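Local atomic coordinates of peroxinectin A (Dictyostelium discoideum, PDB entry 6ERC), a protein that reduces hydrogen peroxide at a covalently modified heme to oxidise phenolic donors, and has iodide and thiocyanate peroxidase activity. Residues 215-229 with 330-344. Residues are numbered along the deposited sequence; the frame is centred on the assembly and turned at random.
Sequences NENPGLLSIHTLLLR and SYFNPHALNRGVEPL. With HEM (protoporphyrin IX containing Fe), chain F.
Val-341 packs against Thr-225 and Leu-226, and Pro-218 against Leu-344, where one side of helix 218-241 meets the loop leading into helix 342-350, beside the covalently bound heme of the animal haem peroxidase fold. The two methyls of Val-341 part between neighbouring side chains: CG1 reaches Thr-225, while CG2, between the backbone N and the carbonyl carbon, lies 3.8 Å from Leu-226 CD2. Pro-218 suits the first turn of the helix, where its missing N-H costs no helical bond, and its CB meets Leu-344 CD1 at 3.6 Å. Leu-337 CD1 packs on Leu-221 CB. Small Ser-222 lets the loop come close, its hydroxyl turned back weakly to Pro-218 O. At the far end, Arg-229 extends its chain to Glu-342, and NH1 meets OE2 on the syn side at 3.2 Å in a salt bridge; NH1 also bonds Thr-497 O. Toward the heme, Phe-332 lays a ring face over Glu-216 CA, 3.9 Å from the ring centroid, a CH-pi contact, and Phe-332 N donates to Glu-216 O from above the carbonyl plane (N-H...O 163°). This pairing ties the loop to the backbone of the heme-linked residue. Asn-217, the helix N-cap, takes Leu-220 N on OD1 and gives ND2 to Glu-216 OE1, the ester carbonyl oxygen, at 2.7 Å, probably helping to hold the ester in place. Glu-216 OE2 is bonded covalently to CMB, the former methyl carbon of the heme, at 1.5 Å.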
loop_
_atom_site.group_PDB
_atom_site.type_symbol
_atom_site.label_atom_id
_atom_site.label_comp_id
_atom_site.label_asym_id
_atom_site.label_seq_id
_atom_site.Cartn_x
_atom_site.Cartn_y
_atom_site.Cartn_z
ATOM N N ASN A 215 -9.861 -1.839 -7.106
ATOM C CA ASN A 215 -11.057 -1.009 -7.056
ATOM C C ASN A 215 -11.231 -0.289 -5.725
ATOM O O ASN A 215 -12.231 0.417 -5.561
ATOM C CB ASN A 215 -12.300 -1.859 -7.325
ATOM C CG ASN A 215 -12.311 -2.456 -8.719
ATOM O OD1 ASN A 215 -12.865 -1.876 -9.653
ATOM N ND2 ASN A 215 -11.701 -3.627 -8.862
ATOM N N GLU A 216 -10.292 -0.446 -4.784
ATOM C CA GLU A 216 -10.466 0.115 -3.444
ATOM C C GLU A 216 -10.940 1.563 -3.508
ATOM O O GLU A 216 -11.901 1.941 -2.829
ATOM C CB GLU A 216 -9.159 0.008 -2.654
ATOM C CG GLU A 216 -9.324 0.109 -1.128
ATOM C CD GLU A 216 -9.282 1.536 -0.595
ATOM O OE1 GLU A 216 -9.248 2.486 -1.404
ATOM O OE2 GLU A 216 -9.278 1.707 0.646
ATOM N N ASN A 217 -10.288 2.387 -4.322
ATOM C CA ASN A 217 -10.736 3.760 -4.503
ATOM C C ASN A 217 -10.444 4.191 -5.931
ATOM O O ASN A 217 -9.580 3.610 -6.599
ATOM C CB ASN A 217 -10.066 4.715 -3.507
ATOM C CG ASN A 217 -8.583 4.870 -3.751
ATOM O OD1 ASN A 217 -8.163 5.704 -4.551
ATOM N ND2 ASN A 217 -7.780 4.077 -3.053
ATOM N N PRO A 218 -11.148 5.214 -6.431
ATOM C CA PRO A 218 -10.952 5.612 -7.836
ATOM C C PRO A 218 -9.567 6.162 -8.117
ATOM O O PRO A 218 -8.967 5.819 -9.143
ATOM C CB PRO A 218 -12.040 6.677 -8.056
ATOM C CG PRO A 218 -12.994 6.525 -6.895
ATOM C CD PRO A 218 -12.170 6.031 -5.760
ATOM N N GLY A 219 -9.044 7.022 -7.244
ATOM C CA GLY A 219 -7.697 7.528 -7.440
ATOM C C GLY A 219 -6.686 6.421 -7.644
ATOM O O GLY A 219 -5.706 6.595 -8.373
ATOM N N LEU A 220 -6.907 5.269 -7.008
ATOM C CA LEU A 220 -6.055 4.111 -7.248
ATOM C C LEU A 220 -6.304 3.530 -8.634
ATOM O O LEU A 220 -5.359 3.172 -9.343
ATOM C CB LEU A 220 -6.303 3.058 -6.168
ATOM C CG LEU A 220 -5.465 1.779 -6.212
ATOM C CD1 LEU A 220 -3.984 2.095 -6.083
ATOM C CD2 LEU A 220 -5.912 0.825 -5.111
ATOM N N LEU A 221 -7.574 3.429 -9.033
ATOM C CA LEU A 221 -7.897 2.945 -10.369
ATOM C C LEU A 221 -7.369 3.881 -11.443
ATOM O O LEU A 221 -6.968 3.426 -12.520
ATOM C CB LEU A 221 -9.410 2.777 -10.513
ATOM C CG LEU A 221 -9.937 1.364 -10.278
ATOM C CD1 LEU A 221 -11.432 1.383 -10.014
ATOM C CD2 LEU A 221 -9.620 0.489 -11.479
ATOM N N SER A 222 -7.361 5.188 -11.173
ATOM C CA SER A 222 -6.842 6.136 -12.151
ATOM C C SER A 222 -5.375 5.864 -12.450
ATOM O O SER A 222 -4.955 5.902 -13.614
ATOM C CB SER A 222 -7.032 7.565 -11.651
ATOM O OG SER A 222 -8.399 7.925 -11.676
ATOM N N ILE A 223 -4.577 5.584 -11.419
ATOM C CA ILE A 223 -3.177 5.244 -11.654
ATOM C C ILE A 223 -3.080 3.970 -12.481
ATOM O O ILE A 223 -2.267 3.876 -13.409
ATOM C CB ILE A 223 -2.415 5.120 -10.321
ATOM C CG1 ILE A 223 -2.378 6.478 -9.611
ATOM C CG2 ILE A 223 -0.994 4.607 -10.571
ATOM C CD1 ILE A 223 -1.728 6.463 -8.237
ATOM N N HIS A 224 -3.902 2.969 -12.163
ATOM C CA HIS A 224 -3.947 1.769 -12.993
ATOM C C HIS A 224 -4.206 2.133 -14.448
ATOM O O HIS A 224 -3.531 1.640 -15.356
ATOM C CB HIS A 224 -5.030 0.815 -12.488
ATOM C CG HIS A 224 -4.669 0.098 -11.227
ATOM N ND1 HIS A 224 -4.533 0.742 -10.016
ATOM C CD2 HIS A 224 -4.427 -1.212 -10.986
ATOM C CE1 HIS A 224 -4.218 -0.140 -9.084
ATOM N NE2 HIS A 224 -4.149 -1.334 -9.647
ATOM N N THR A 225 -5.179 3.014 -14.681
ATOM C CA THR A 225 -5.580 3.345 -16.043
ATOM C C THR A 225 -4.430 3.974 -16.821
ATOM O O THR A 225 -4.130 3.563 -17.948
ATOM C CB THR A 225 -6.787 4.285 -16.009
ATOM O OG1 THR A 225 -7.855 3.666 -15.283
ATOM C CG2 THR A 225 -7.264 4.614 -17.418
ATOM N N LEU A 226 -3.771 4.975 -16.235
ATOM C CA LEU A 226 -2.759 5.717 -16.978
ATOM C C LEU A 226 -1.585 4.825 -17.356
ATOM O O LEU A 226 -1.053 4.928 -18.469
ATOM C CB LEU A 226 -2.279 6.921 -16.166
ATOM C CG LEU A 226 -3.329 7.966 -15.771
ATOM C CD1 LEU A 226 -2.650 9.207 -15.206
ATOM C CD2 LEU A 226 -4.237 8.346 -16.933
ATOM N N LEU A 227 -1.164 3.938 -16.452
ATOM C CA LEU A 227 -0.053 3.050 -16.775
ATOM C C LEU A 227 -0.461 1.991 -17.788
ATOM O O LEU A 227 0.391 1.473 -18.519
ATOM C CB LEU A 227 0.490 2.395 -15.506
ATOM C CG LEU A 227 1.182 3.330 -14.511
ATOM C CD1 LEU A 227 1.733 2.534 -13.333
ATOM C CD2 LEU A 227 2.292 4.137 -15.174
ATOM N N LEU A 228 -1.751 1.656 -17.847
ATOM C CA LEU A 228 -2.233 0.793 -18.915
ATOM C C LEU A 228 -2.213 1.525 -20.252
ATOM O O LEU A 228 -1.778 0.967 -21.267
ATOM C CB LEU A 228 -3.643 0.300 -18.595
ATOM C CG LEU A 228 -3.800 -0.714 -17.459
ATOM C CD1 LEU A 228 -5.273 -0.919 -17.147
ATOM C CD2 LEU A 228 -3.144 -2.037 -17.802
ATOM N N ARG A 229 -2.676 2.777 -20.269
ATOM C CA ARG A 229 -2.588 3.586 -21.479
ATOM C C ARG A 229 -1.140 3.732 -21.927
ATOM O O ARG A 229 -0.816 3.537 -23.105
ATOM C CB ARG A 229 -3.209 4.960 -21.234
ATOM C CG ARG A 229 -4.708 4.942 -21.019
ATOM C CD ARG A 229 -5.221 6.336 -20.704
ATOM N NE ARG A 229 -6.661 6.356 -20.486
ATOM C CZ ARG A 229 -7.357 7.447 -20.191
ATOM N NH1 ARG A 229 -6.745 8.619 -20.077
ATOM N NH2 ARG A 229 -8.668 7.369 -20.010
ATOM N N SER A 330 -16.713 6.418 -2.025
ATOM C CA SER A 330 -15.879 6.001 -3.145
ATOM C C SER A 330 -15.306 4.600 -2.982
ATOM O O SER A 330 -14.577 4.142 -3.868
ATOM C CB SER A 330 -14.731 6.996 -3.344
ATOM O OG SER A 330 -13.770 6.877 -2.309
ATOM N N TYR A 331 -15.607 3.909 -1.883
ATOM C CA TYR A 331 -15.075 2.567 -1.661
ATOM C C TYR A 331 -15.669 1.607 -2.684
ATOM O O TYR A 331 -16.879 1.352 -2.682
ATOM C CB TYR A 331 -15.384 2.098 -0.242
ATOM C CG TYR A 331 -14.700 2.892 0.850
ATOM C CD1 TYR A 331 -13.421 3.411 0.671
ATOM C CD2 TYR A 331 -15.337 3.120 2.066
ATOM C CE1 TYR A 331 -12.797 4.135 1.673
ATOM C CE2 TYR A 331 -14.724 3.842 3.073
ATOM C CZ TYR A 331 -13.453 4.346 2.871
ATOM O OH TYR A 331 -12.839 5.067 3.873
ATOM N N PHE A 332 -14.819 1.072 -3.558
ATOM C CA PHE A 332 -15.237 0.102 -4.571
ATOM C C PHE A 332 -16.425 0.630 -5.372
ATOM O O PHE A 332 -17.465 -0.018 -5.497
ATOM C CB PHE A 332 -15.560 -1.245 -3.924
ATOM C CG PHE A 332 -14.390 -1.864 -3.216
ATOM C CD1 PHE A 332 -13.600 -2.808 -3.850
ATOM C CD2 PHE A 332 -14.070 -1.490 -1.922
ATOM C CE1 PHE A 332 -12.518 -3.373 -3.203
ATOM C CE2 PHE A 332 -12.988 -2.051 -1.273
ATOM C CZ PHE A 332 -12.212 -2.994 -1.914
ATOM N N ASN A 333 -16.254 1.828 -5.927
ATOM C CA ASN A 333 -17.301 2.500 -6.696
ATOM C C ASN A 333 -16.789 2.798 -8.098
ATOM O O ASN A 333 -16.033 3.767 -8.290
ATOM C CB ASN A 333 -17.737 3.789 -6.003
ATOM C CG ASN A 333 -18.799 4.536 -6.783
ATOM O OD1 ASN A 333 -19.454 3.971 -7.660
ATOM N ND2 ASN A 333 -18.974 5.815 -6.469
ATOM N N PRO A 334 -17.160 2.003 -9.107
ATOM C CA PRO A 334 -16.720 2.311 -10.477
ATOM C C PRO A 334 -17.329 3.582 -11.047
ATOM O O PRO A 334 -16.724 4.182 -11.945
ATOM C CB PRO A 334 -17.167 1.077 -11.279
ATOM C CG PRO A 334 -17.389 0.002 -10.259
ATOM C CD PRO A 334 -17.859 0.709 -9.031
ATOM N N HIS A 335 -18.499 4.011 -10.564
ATOM C CA HIS A 335 -19.133 5.206 -11.111
ATOM C C HIS A 335 -18.238 6.433 -11.016
ATOM O O HIS A 335 -18.464 7.408 -11.743
ATOM C CB HIS A 335 -20.454 5.480 -10.392
ATOM C CG HIS A 335 -21.564 4.574 -10.821
ATOM N ND1 HIS A 335 -22.730 5.043 -11.389
ATOM C CD2 HIS A 335 -21.682 3.226 -10.779
ATOM C CE1 HIS A 335 -23.521 4.023 -11.671
ATOM N NE2 HIS A 335 -22.908 2.909 -11.311
ATOM N N ALA A 336 -17.231 6.410 -10.142
ATOM C CA ALA A 336 -16.323 7.543 -10.022
ATOM C C ALA A 336 -15.561 7.816 -11.313
ATOM O O ALA A 336 -15.055 8.929 -11.491
ATOM C CB ALA A 336 -15.340 7.302 -8.880
ATOM N N LEU A 337 -15.461 6.834 -12.209
ATOM C CA LEU A 337 -14.785 7.008 -13.488
ATOM C C LEU A 337 -15.756 7.213 -14.647
ATOM O O LEU A 337 -15.336 7.160 -15.806
ATOM C CB LEU A 337 -13.884 5.804 -13.779
ATOM C CG LEU A 337 -12.780 5.486 -12.765
ATOM C CD1 LEU A 337 -11.945 4.304 -13.239
ATOM C CD2 LEU A 337 -11.895 6.697 -12.518
ATOM N N ASN A 338 -17.040 7.449 -14.365
ATOM C CA ASN A 338 -18.003 7.652 -15.443
ATOM C C ASN A 338 -17.637 8.851 -16.307
ATOM O O ASN A 338 -17.961 8.878 -17.498
ATOM C CB ASN A 338 -19.412 7.831 -14.874
ATOM C CG ASN A 338 -20.021 6.526 -14.388
ATOM O OD1 ASN A 338 -19.667 5.445 -14.866
ATOM N ND2 ASN A 338 -20.948 6.621 -13.434
ATOM N N ARG A 339 -16.974 9.854 -15.728
ATOM C CA ARG A 339 -16.539 11.036 -16.465
ATOM C C ARG A 339 -15.043 11.010 -16.764
ATOM O O ARG A 339 -14.423 12.068 -16.920
ATOM C CB ARG A 339 -16.906 12.302 -15.690
ATOM C CG ARG A 339 -18.407 12.573 -15.607
ATOM C CD ARG A 339 -18.714 13.766 -14.703
ATOM N NE ARG A 339 -20.132 14.129 -14.720
ATOM C CZ ARG A 339 -20.694 15.012 -13.895
ATOM N NH1 ARG A 339 -19.964 15.630 -12.974
ATOM N NH2 ARG A 339 -21.992 15.275 -13.989
ATOM N N GLY A 340 -14.449 9.824 -16.846
ATOM C CA GLY A 340 -13.042 9.693 -17.162
ATOM C C GLY A 340 -12.146 9.940 -15.961
ATOM O O GLY A 340 -12.568 10.416 -14.908
ATOM N N VAL A 341 -10.866 9.606 -16.137
ATOM C CA VAL A 341 -9.896 9.773 -15.059
ATOM C C VAL A 341 -9.414 11.211 -14.925
ATOM O O VAL A 341 -8.934 11.595 -13.851
ATOM C CB VAL A 341 -8.676 8.856 -15.257
ATOM C CG1 VAL A 341 -9.097 7.393 -15.293
ATOM C CG2 VAL A 341 -7.913 9.228 -16.525
ATOM N N GLU A 342 -9.520 12.019 -15.979
ATOM C CA GLU A 342 -8.945 13.362 -15.944
ATOM C C GLU A 342 -9.472 14.196 -14.788
ATOM O O GLU A 342 -8.664 14.858 -14.113
ATOM C CB GLU A 342 -9.186 14.067 -17.285
ATOM C CG GLU A 342 -8.300 13.579 -18.419
ATOM C CD GLU A 342 -8.725 12.228 -18.965
ATOM O OE1 GLU A 342 -9.855 11.788 -18.668
ATOM O OE2 GLU A 342 -7.926 11.608 -19.697
ATOM N N PRO A 343 -10.778 14.231 -14.504
ATOM C CA PRO A 343 -11.246 15.050 -13.370
ATOM C C PRO A 343 -10.658 14.626 -12.034
ATOM O O PRO A 343 -10.397 15.479 -11.178
ATOM C CB PRO A 343 -12.770 14.862 -13.411
ATOM C CG PRO A 343 -13.070 14.423 -14.801
ATOM C CD PRO A 343 -11.896 13.608 -15.231
ATOM N N LEU A 344 -10.452 13.325 -11.826
ATOM C CA LEU A 344 -9.793 12.865 -10.609
ATOM C C LEU A 344 -8.343 13.325 -10.569
ATOM O O LEU A 344 -7.896 13.908 -9.574
ATOM C CB LEU A 344 -9.868 11.342 -10.514
ATOM C CG LEU A 344 -11.233 10.765 -10.143
ATOM C CD1 LEU A 344 -11.276 9.283 -10.467
ATOM C CD2 LEU A 344 -11.527 10.999 -8.666
HETATM C CHA HEM F . -3.547 -2.261 4.219
HETATM C CHB HEM F . -7.386 0.405 2.980
HETATM C CHC HEM F . -4.423 4.057 1.737
HETATM C CHD HEM F . -0.608 1.462 3.210
HETATM C C1A HEM F . -4.840 -1.830 4.049
HETATM C C2A HEM F . -6.026 -2.544 4.453
HETATM C C3A HEM F . -7.092 -1.813 4.117
HETATM C C4A HEM F . -6.609 -0.608 3.481
HETATM C CMA HEM F . -8.578 -2.170 4.345
HETATM C CAA HEM F . -6.018 -3.907 5.164
HETATM C CBA HEM F . -6.527 -3.669 6.578
HETATM C CGA HEM F . -6.036 -4.761 7.491
HETATM O O1A HEM F . -4.798 -4.884 7.682
HETATM O O2A HEM F . -6.885 -5.507 8.040
HETATM C C1B HEM F . -6.908 1.608 2.521
HETATM C C2B HEM F . -7.725 2.673 1.994
HETATM C C3B HEM F . -6.913 3.685 1.643
HETATM C C4B HEM F . -5.552 3.288 1.943
HETATM C CMB HEM F . -9.260 2.566 1.884
HETATM C CAB HEM F . -7.261 5.064 1.035
HETATM C CBB HEM F . -8.516 5.478 0.830
HETATM C C1C HEM F . -3.129 3.686 2.032
HETATM C C2C HEM F . -1.935 4.490 1.837
HETATM C C3C HEM F . -0.873 3.762 2.247
HETATM C C4C HEM F . -1.379 2.487 2.708
HETATM C CMC HEM F . -2.001 5.920 1.260
HETATM C CAC HEM F . 0.649 4.056 2.295
HETATM C CBC HEM F . 1.243 5.180 1.888
HETATM C C1D HEM F . -1.067 0.218 3.568
HETATM C C2D HEM F . -0.248 -0.911 3.945
HETATM C C3D HEM F . -1.066 -1.928 4.231
HETATM C C4D HEM F . -2.425 -1.490 4.028
HETATM C CMD HEM F . 1.293 -0.894 4.023
HETATM C CAD HEM F . -0.682 -3.354 4.663
HETATM C CBD HEM F . -0.291 -4.075 3.377
HETATM C CGD HEM F . -0.672 -5.534 3.430
HETATM O O1D HEM F . -1.845 -5.856 3.108
HETATM O O2D HEM F . 0.183 -6.385 3.785
HETATM N NA HEM F . -5.232 -0.651 3.456
HETATM N NB HEM F . -5.589 2.013 2.477
HETATM N NC HEM F . -2.749 2.472 2.563
HETATM N ND HEM F . -2.389 -0.172 3.628
HETATM FE FE HEM F . -3.962 0.887 3.008
#